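Local coordinates for protein AxyAgu115A (Amphibacillus xylanus NBRC 15112, PDB 6NPS) that probably removes alpha-linked glucuronic acid side groups from arabinoglucuronoxylan, as an alpha-glucuronidase of glycoside hydrolase family 115, at residues Ile298-Arg303 with Gln329-Leu334; Leu334-Glu337 with Asn342-Glu345; Leu570-Thr575 with Leu613-Glu618. The protein carries 3 engineered substitutions. All coordinates share one frame; numbering follows the deposited sequence.

Overall arrangement
Contacts 1 and 2 are neighbours on helix 317-338 of the TIM-barrel region, their centres about 11 Å apart, and share Leu-334. Contact 1 is fully buried and polar, a glutamine amide joined to the backbone just after strand 298-300. Contact 2, nearer the surface, is purely apolar and folds the chain after the helix back onto its last turn; Ile-335 bridges the two by also packing on Ile-298 and Ile-300. Contact 3 lies apart, its centre about 45 Å from that of contact 1. There, partly buried, a buried tyrosine of helix 564-596 and a partly exposed arginine of helix 601-629 are linked, weakly, through a water.

Contact 1 (Ile298-Arg303 with Gln329-Leu334); sequences ITIGMR and QTQNKL
Gln-331 reaches from helix 317-338 to the backbone of Gly-301, just past strand 298-300, and holds it with both ends of its carboxamide. The amide nitrogen of Gly-301 donates to Gln-331 OE1 over 2.9 Å, a nearly straight bond that meets a lone pair in the carbonyl plane. In return Gln-331 NE2 donates to Gly-301 O at 2.8 Å; the acceptor lies close to the amide plane of the glutamine, although the nitrogen stands somewhat off the plane of the peptide carbonyl. This two-point grip fixes the rotation of the amide and satisfies polar groups in a buried setting. With CG anti to its own carbonyl carbon (chi1 -73°) and the chain extended beyond, the glutamine spans the gap between helix and strand end. Gln-331 OE1 also lies against Ile-300, 3.3 Å from Ile-300 CB, as the two side chains run obliquely past each other. Gly-301 has a positive phi (99°), a conformation in which a CB would press on the preceding carbonyl oxygen. Replacing Gln-331 with a leucine would probably leave the buried N-H and C=O of Gly-301 without their partners and the chain after the strand less firmly placed. Trp-284 of helix 277-291 and Pro-249 pack against Gln-331, and Ile-300 is also covered by Ile-328 of the same helix as the glutamine. The arrangement belongs to a beta-alpha-beta crossover of a TIM barrel, in which helix 317-338 packs on strand 298-300 before the chain enters the adjacent parallel strand 348-351.

Contact 2 (Leu334-Glu337 with Asn342-Glu345); sequences LIKE and NLKE
Where the chain leaves helix 317-338 and turns toward strand 348-351 of the TIM barrel, Leu-343 folds back onto Ile-335 and Lys-336, on the last turn of that helix. The two methyls of the leucine divide the work. Leu-343 CD1 meets Ile-335 CG2 at 3.8 Å, while its other branch, CD2, lies 3.8 Å from Lys-336 CD, so that the leucine touches a buried isoleucine and the aliphatic part of an exposed lysine at once. Both pairs of side chains cross at about a right angle, giving small methyl or methylene contacts instead of alignment along their lengths. In Ile-335 the CG2 branch stands opposite the backbone N across the CA-CB bond, which brings this methyl to the leucine. The lysine chain bends at chi3 and chi4, and it is CD, not the ammonium end, that makes the touch. Leu-343 starts a short 3-10 turn, closed by a bond of 2.8 Å from Glu-345 N to Asn-342 O. Beyond these three residues, Arg-348 of the following strand lies against both Leu-343 and Ile-335, and Leu-288 of helix 277-291 also packs on Ile-335. The contact thus joins the last turn of helix 317-338 to the chain leading into strand 348-351, within the alpha-to-beta connection of a beta-alpha-beta unit of the TIM barrel.

Contact 3 (Leu570-Thr575 with Leu613-Glu618); sequences LVYYPT and LKRDQE
Between helix 564-596 and helix 601-629, the phenol end of Tyr-572 and the guanidinium edge of Arg-615 come together. Along the second helix, Leu-613 comes first: it turns to Met-584 of the first helix and to Leu-659 of the second subunit. Arg-615 carries the contact. Its CG is anti to the backbone N (chi1 173°), and a bend at chi2 sends the guanidinium toward the tyrosine. The two side chains cross at about a right angle, with ring and guanidinium planes 63° apart. The separation of 2.3 Å between Tyr-572 OH and Arg-615 NH2 is too short to be trusted, and the arginine was modelled in two conformers, so this direct pairing is doubtful. In the conformer given, a water bridges the two: Arg-615 NH1 donates to it at 2.9 Å, whereas Tyr-572 OH, 3.3 Å from the same water, makes a weak bond. Next along the helix, Asp-616 is hydrogen-bonded to His-639, and the poorly ordered Gln-617 lies near Asn-662 of the second subunit. Tyr-572 is flanked by the rings of Phe-568 of the same helix and Tyr-556 of helix 537-558. The chemistry implies a sparse polar connection between two long helices, one that probably runs through solvent, from an arginine modelled in two conformers to a water held weakly on the tyrosine side.

Contact 1 (Ile298-Arg303 with Gln329-Leu334)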
# COMPACT_ATOMS: atom_id res chain seq x y z
N ILE A 298 -43.42 2.17 30.70
CA ILE A 298 -42.38 1.74 31.62
C ILE A 298 -41.55 0.66 30.96
O ILE A 298 -42.07 -0.38 30.53
CB ILE A 298 -42.98 1.21 32.93
CG1 ILE A 298 -43.87 2.28 33.58
CG2 ILE A 298 -41.85 0.73 33.86
CD1 ILE A 298 -44.60 1.77 34.85
N THR A 299 -40.24 0.89 30.86
CA THR A 299 -39.36 -0.15 30.34
C THR A 299 -39.04 -1.13 31.46
O THR A 299 -38.85 -0.73 32.62
CB THR A 299 -38.09 0.47 29.74
OG1 THR A 299 -38.45 1.24 28.57
CG2 THR A 299 -37.10 -0.63 29.31
N ILE A 300 -39.06 -2.42 31.16
CA ILE A 300 -38.73 -3.44 32.15
C ILE A 300 -37.53 -4.22 31.64
O ILE A 300 -37.10 -4.05 30.49
CB ILE A 300 -39.92 -4.36 32.49
CG1 ILE A 300 -40.42 -5.06 31.21
CG2 ILE A 300 -41.06 -3.53 33.14
CD1 ILE A 300 -41.31 -6.29 31.50
N GLY A 301 -36.97 -5.08 32.49
CA GLY A 301 -35.73 -5.76 32.17
C GLY A 301 -34.54 -5.07 32.83
O GLY A 301 -34.70 -4.18 33.66
N MET A 302 -33.33 -5.49 32.41
CA MET A 302 -32.11 -4.85 32.93
C MET A 302 -30.85 -5.14 32.12
O MET A 302 -30.34 -6.27 32.15
CB MET A 302 -31.88 -5.29 34.37
CG MET A 302 -30.98 -4.34 35.15
SD MET A 302 -30.37 -5.14 36.65
CE MET A 302 -29.19 -3.91 37.24
N ARG A 303 -30.29 -4.10 31.50
CA ARG A 303 -29.05 -4.20 30.74
C ARG A 303 -27.99 -3.35 31.46
O ARG A 303 -28.33 -2.52 32.30
CB ARG A 303 -29.25 -3.71 29.31
CG ARG A 303 -29.80 -4.76 28.36
CD ARG A 303 -29.74 -4.29 26.92
NE ARG A 303 -28.42 -4.49 26.33
CZ ARG A 303 -27.64 -3.51 25.90
NH1 ARG A 303 -28.04 -2.25 25.99
NH2 ARG A 303 -26.45 -3.78 25.38
N GLN A 329 -40.04 -10.12 37.37
CA GLN A 329 -41.01 -10.42 38.42
C GLN A 329 -41.02 -9.33 39.49
O GLN A 329 -42.09 -8.96 40.00
CB GLN A 329 -40.71 -11.78 39.04
CG GLN A 329 -41.49 -12.93 38.44
CD GLN A 329 -41.85 -13.97 39.47
OE1 GLN A 329 -42.95 -14.52 39.46
NE2 GLN A 329 -40.92 -14.23 40.37
N THR A 330 -39.84 -8.82 39.85
CA THR A 330 -39.74 -7.76 40.86
C THR A 330 -40.34 -6.46 40.34
O THR A 330 -41.11 -5.79 41.05
CB THR A 330 -38.26 -7.54 41.24
OG1 THR A 330 -37.67 -8.76 41.71
CG2 THR A 330 -38.14 -6.48 42.33
N GLN A 331 -39.98 -6.07 39.12
CA GLN A 331 -40.45 -4.81 38.56
C GLN A 331 -41.97 -4.78 38.48
O GLN A 331 -42.60 -3.80 38.90
CB GLN A 331 -39.79 -4.57 37.21
CG GLN A 331 -38.31 -4.20 37.29
CD GLN A 331 -37.60 -4.36 35.98
OE1 GLN A 331 -38.05 -5.13 35.13
NE2 GLN A 331 -36.48 -3.68 35.80
N ASN A 332 -42.59 -5.87 38.02
CA ASN A 332 -44.05 -5.90 37.95
C ASN A 332 -44.68 -5.70 39.31
O ASN A 332 -45.74 -5.06 39.42
CB ASN A 332 -44.52 -7.22 37.35
CG ASN A 332 -44.49 -7.18 35.83
OD1 ASN A 332 -44.39 -6.11 35.21
ND2 ASN A 332 -44.56 -8.36 35.22
N LYS A 333 -44.07 -6.28 40.35
CA LYS A 333 -44.57 -6.15 41.72
C LYS A 333 -44.52 -4.69 42.18
O LYS A 333 -45.48 -4.18 42.76
CB LYS A 333 -43.75 -7.03 42.68
CG LYS A 333 -44.56 -7.63 43.81
CD LYS A 333 -43.74 -7.74 45.08
CE LYS A 333 -44.63 -7.71 46.32
NZ LYS A 333 -43.83 -7.49 47.56
N LEU A 334 -43.40 -4.03 41.90
CA LEU A 334 -43.26 -2.60 42.16
C LEU A 334 -44.31 -1.79 41.39
O LEU A 334 -44.96 -0.90 41.95
CB LEU A 334 -41.85 -2.17 41.80
CG LEU A 334 -40.75 -2.64 42.75
CD1 LEU A 334 -39.45 -2.08 42.16
CD2 LEU A 334 -41.03 -2.19 44.17

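Contact 2 (Leu334-Glu337 with Asn342-Glu345)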
# COMPACT_ATOMS: atom_id res chain seq x y z
N LEU A 334 -43.40 -4.03 41.90
CA LEU A 334 -43.26 -2.60 42.16
C LEU A 334 -44.31 -1.79 41.39
O LEU A 334 -44.96 -0.90 41.95
CB LEU A 334 -41.85 -2.17 41.80
CG LEU A 334 -40.75 -2.64 42.75
CD1 LEU A 334 -39.45 -2.08 42.16
CD2 LEU A 334 -41.03 -2.19 44.17
N ILE A 335 -44.53 -2.12 40.12
CA ILE A 335 -45.47 -1.34 39.32
C ILE A 335 -46.89 -1.47 39.88
O ILE A 335 -47.58 -0.47 40.07
CB ILE A 335 -45.35 -1.74 37.84
CG1 ILE A 335 -44.01 -1.24 37.29
CG2 ILE A 335 -46.54 -1.19 37.04
CD1 ILE A 335 -43.59 -1.92 35.98
N LYS A 336 -47.25 -2.68 40.26
CA LYS A 336 -48.56 -2.91 40.83
C LYS A 336 -48.73 -2.13 42.14
O LYS A 336 -49.82 -1.66 42.45
CB LYS A 336 -48.78 -4.40 41.08
CG LYS A 336 -49.93 -5.00 40.30
CD LYS A 336 -49.79 -6.50 40.16
CE LYS A 336 -51.12 -7.21 40.40
NZ LYS A 336 -51.40 -7.38 41.86
N GLU A 337 -47.65 -1.98 42.92
CA GLU A 337 -47.77 -1.36 44.25
C GLU A 337 -47.77 0.16 44.19
O GLU A 337 -48.43 0.81 45.01
CB GLU A 337 -46.64 -1.83 45.16
CG GLU A 337 -46.73 -3.29 45.57
CD GLU A 337 -45.45 -3.83 46.19
OE1 GLU A 337 -44.38 -3.19 46.08
OE2 GLU A 337 -45.50 -4.94 46.78
N ASN A 342 -53.81 -2.59 38.64
CA ASN A 342 -54.21 -3.35 37.46
C ASN A 342 -53.10 -3.31 36.43
O ASN A 342 -53.03 -2.40 35.60
CB ASN A 342 -55.51 -2.78 36.87
CG ASN A 342 -56.19 -3.76 35.93
OD1 ASN A 342 -55.64 -4.81 35.59
ND2 ASN A 342 -57.40 -3.42 35.50
N LEU A 343 -52.23 -4.30 36.48
CA LEU A 343 -51.08 -4.38 35.57
C LEU A 343 -51.48 -4.22 34.10
O LEU A 343 -50.74 -3.60 33.33
CB LEU A 343 -50.38 -5.70 35.81
CG LEU A 343 -48.86 -5.78 35.83
CD1 LEU A 343 -48.25 -4.49 36.42
CD2 LEU A 343 -48.44 -7.05 36.60
N LYS A 344 -52.63 -4.76 33.69
CA LYS A 344 -53.03 -4.64 32.29
C LYS A 344 -53.26 -3.19 31.87
O LYS A 344 -53.19 -2.88 30.68
CB LYS A 344 -54.29 -5.45 32.01
CG LYS A 344 -54.05 -6.94 32.03
CD LYS A 344 -55.23 -7.73 31.46
CE LYS A 344 -54.97 -9.23 31.56
NZ LYS A 344 -56.15 -10.06 31.14
N GLU A 345 -53.53 -2.29 32.82
CA GLU A 345 -53.69 -0.89 32.48
C GLU A 345 -52.36 -0.14 32.42
O GLU A 345 -52.37 1.07 32.16
CB GLU A 345 -54.60 -0.20 33.50
CG GLU A 345 -56.05 -0.67 33.42
CD GLU A 345 -57.00 0.27 34.16
OE1 GLU A 345 -57.66 1.09 33.48
OE2 GLU A 345 -57.10 0.17 35.41

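Contact 3 (Leu570-Thr575 with Leu613-Glu618)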
# COMPACT_ATOMS: atom_id res chain seq x y z
N LEU A 570 -32.27 21.87 4.75
CA LEU A 570 -32.98 20.67 4.33
C LEU A 570 -32.39 20.03 3.08
O LEU A 570 -32.57 18.82 2.88
CB LEU A 570 -34.47 20.99 4.08
CG LEU A 570 -35.30 21.40 5.33
CD1 LEU A 570 -36.76 21.74 5.01
CD2 LEU A 570 -35.26 20.33 6.44
N VAL A 571 -31.78 20.81 2.18
CA VAL A 571 -31.38 20.23 0.90
C VAL A 571 -29.88 20.46 0.66
O VAL A 571 -29.12 19.51 0.42
CB VAL A 571 -32.23 20.84 -0.24
CG1 VAL A 571 -31.79 20.25 -1.58
CG2 VAL A 571 -33.71 20.58 0.04
N TYR A 572 -29.45 21.71 0.71
CA TYR A 572 -28.09 22.02 0.28
C TYR A 572 -27.04 21.39 1.21
O TYR A 572 -26.10 20.75 0.75
CB TYR A 572 -27.92 23.54 0.21
CG TYR A 572 -26.59 23.98 -0.39
CD1 TYR A 572 -26.43 24.08 -1.78
CD2 TYR A 572 -25.51 24.31 0.44
CE1 TYR A 572 -25.19 24.50 -2.31
CE2 TYR A 572 -24.30 24.72 -0.08
CZ TYR A 572 -24.15 24.82 -1.45
OH TYR A 572 -22.95 25.22 -1.96
N TYR A 573 -27.17 21.59 2.52
CA TYR A 573 -26.15 21.07 3.43
C TYR A 573 -26.07 19.53 3.40
O TYR A 573 -24.96 19.00 3.22
CB TYR A 573 -26.42 21.63 4.85
CG TYR A 573 -25.54 20.98 5.89
CD1 TYR A 573 -24.18 21.21 5.91
CD2 TYR A 573 -26.08 20.12 6.85
CE1 TYR A 573 -23.35 20.61 6.87
CE2 TYR A 573 -25.28 19.53 7.81
CZ TYR A 573 -23.91 19.76 7.79
OH TYR A 573 -23.10 19.15 8.71
N PRO A 574 -27.16 18.77 3.58
CA PRO A 574 -27.07 17.29 3.42
C PRO A 574 -26.50 16.85 2.06
O PRO A 574 -25.75 15.88 2.00
CB PRO A 574 -28.53 16.81 3.54
CG PRO A 574 -29.27 17.92 4.08
CD PRO A 574 -28.53 19.21 3.87
N THR A 575 -26.94 17.47 0.96
CA THR A 575 -26.45 17.04 -0.36
C THR A 575 -24.96 17.28 -0.50
O THR A 575 -24.18 16.36 -0.77
CB THR A 575 -27.18 17.78 -1.50
OG1 THR A 575 -28.57 17.52 -1.39
CG2 THR A 575 -26.67 17.30 -2.88
N LEU A 613 -11.49 18.83 0.72
CA LEU A 613 -11.38 18.87 2.17
C LEU A 613 -11.63 20.27 2.71
O LEU A 613 -12.27 20.45 3.76
CB LEU A 613 -10.00 18.35 2.59
CG LEU A 613 -9.87 18.19 4.11
CD1 LEU A 613 -10.83 17.09 4.55
CD2 LEU A 613 -8.45 17.82 4.47
N LYS A 614 -11.11 21.29 2.03
CA LYS A 614 -11.40 22.66 2.43
C LYS A 614 -12.90 22.97 2.35
O LYS A 614 -13.46 23.64 3.24
CB LYS A 614 -10.61 23.61 1.53
CG LYS A 614 -10.76 25.08 1.84
CD LYS A 614 -9.65 25.85 1.11
CE LYS A 614 -9.99 27.34 0.93
NZ LYS A 614 -9.90 27.81 -0.50
N ARG A 615 -13.57 22.50 1.29
CA ARG A 615 -15.00 22.77 1.17
C ARG A 615 -15.80 22.08 2.27
O ARG A 615 -16.83 22.61 2.70
CB ARG A 615 -15.48 22.35 -0.23
CG ARG A 615 -16.99 22.43 -0.42
CD ARG A 615 -17.46 23.81 -0.91
NE ARG A 615 -18.88 23.78 -1.23
CZ ARG A 615 -19.80 24.60 -0.74
NH1 ARG A 615 -19.46 25.70 -0.11
NH2 ARG A 615 -21.07 24.32 -0.91
N ASP A 616 -15.34 20.93 2.76
CA ASP A 616 -16.04 20.27 3.87
C ASP A 616 -16.06 21.15 5.12
O ASP A 616 -17.07 21.23 5.83
CB ASP A 616 -15.38 18.92 4.20
CG ASP A 616 -15.95 18.28 5.47
OD1 ASP A 616 -16.96 17.54 5.38
OD2 ASP A 616 -15.40 18.53 6.57
N GLN A 617 -14.95 21.81 5.42
CA GLN A 617 -14.95 22.66 6.58
C GLN A 617 -15.74 23.94 6.34
O GLN A 617 -16.35 24.47 7.27
CB GLN A 617 -13.51 22.97 7.00
CG GLN A 617 -13.40 23.33 8.48
CD GLN A 617 -14.41 22.59 9.37
OE1 GLN A 617 -14.20 21.42 9.72
NE2 GLN A 617 -15.49 23.28 9.75
N GLU A 618 -15.76 24.43 5.10
CA GLU A 618 -16.51 25.65 4.82
C GLU A 618 -18.00 25.41 4.94
O GLU A 618 -18.71 26.26 5.48
CB GLU A 618 -16.16 26.19 3.44
CG GLU A 618 -14.82 26.89 3.45
CD GLU A 618 -14.37 27.34 2.08
OE1 GLU A 618 -15.04 26.97 1.08
OE2 GLU A 618 -13.34 28.04 2.00
O HOH W 1 -21.67 27.59 0.03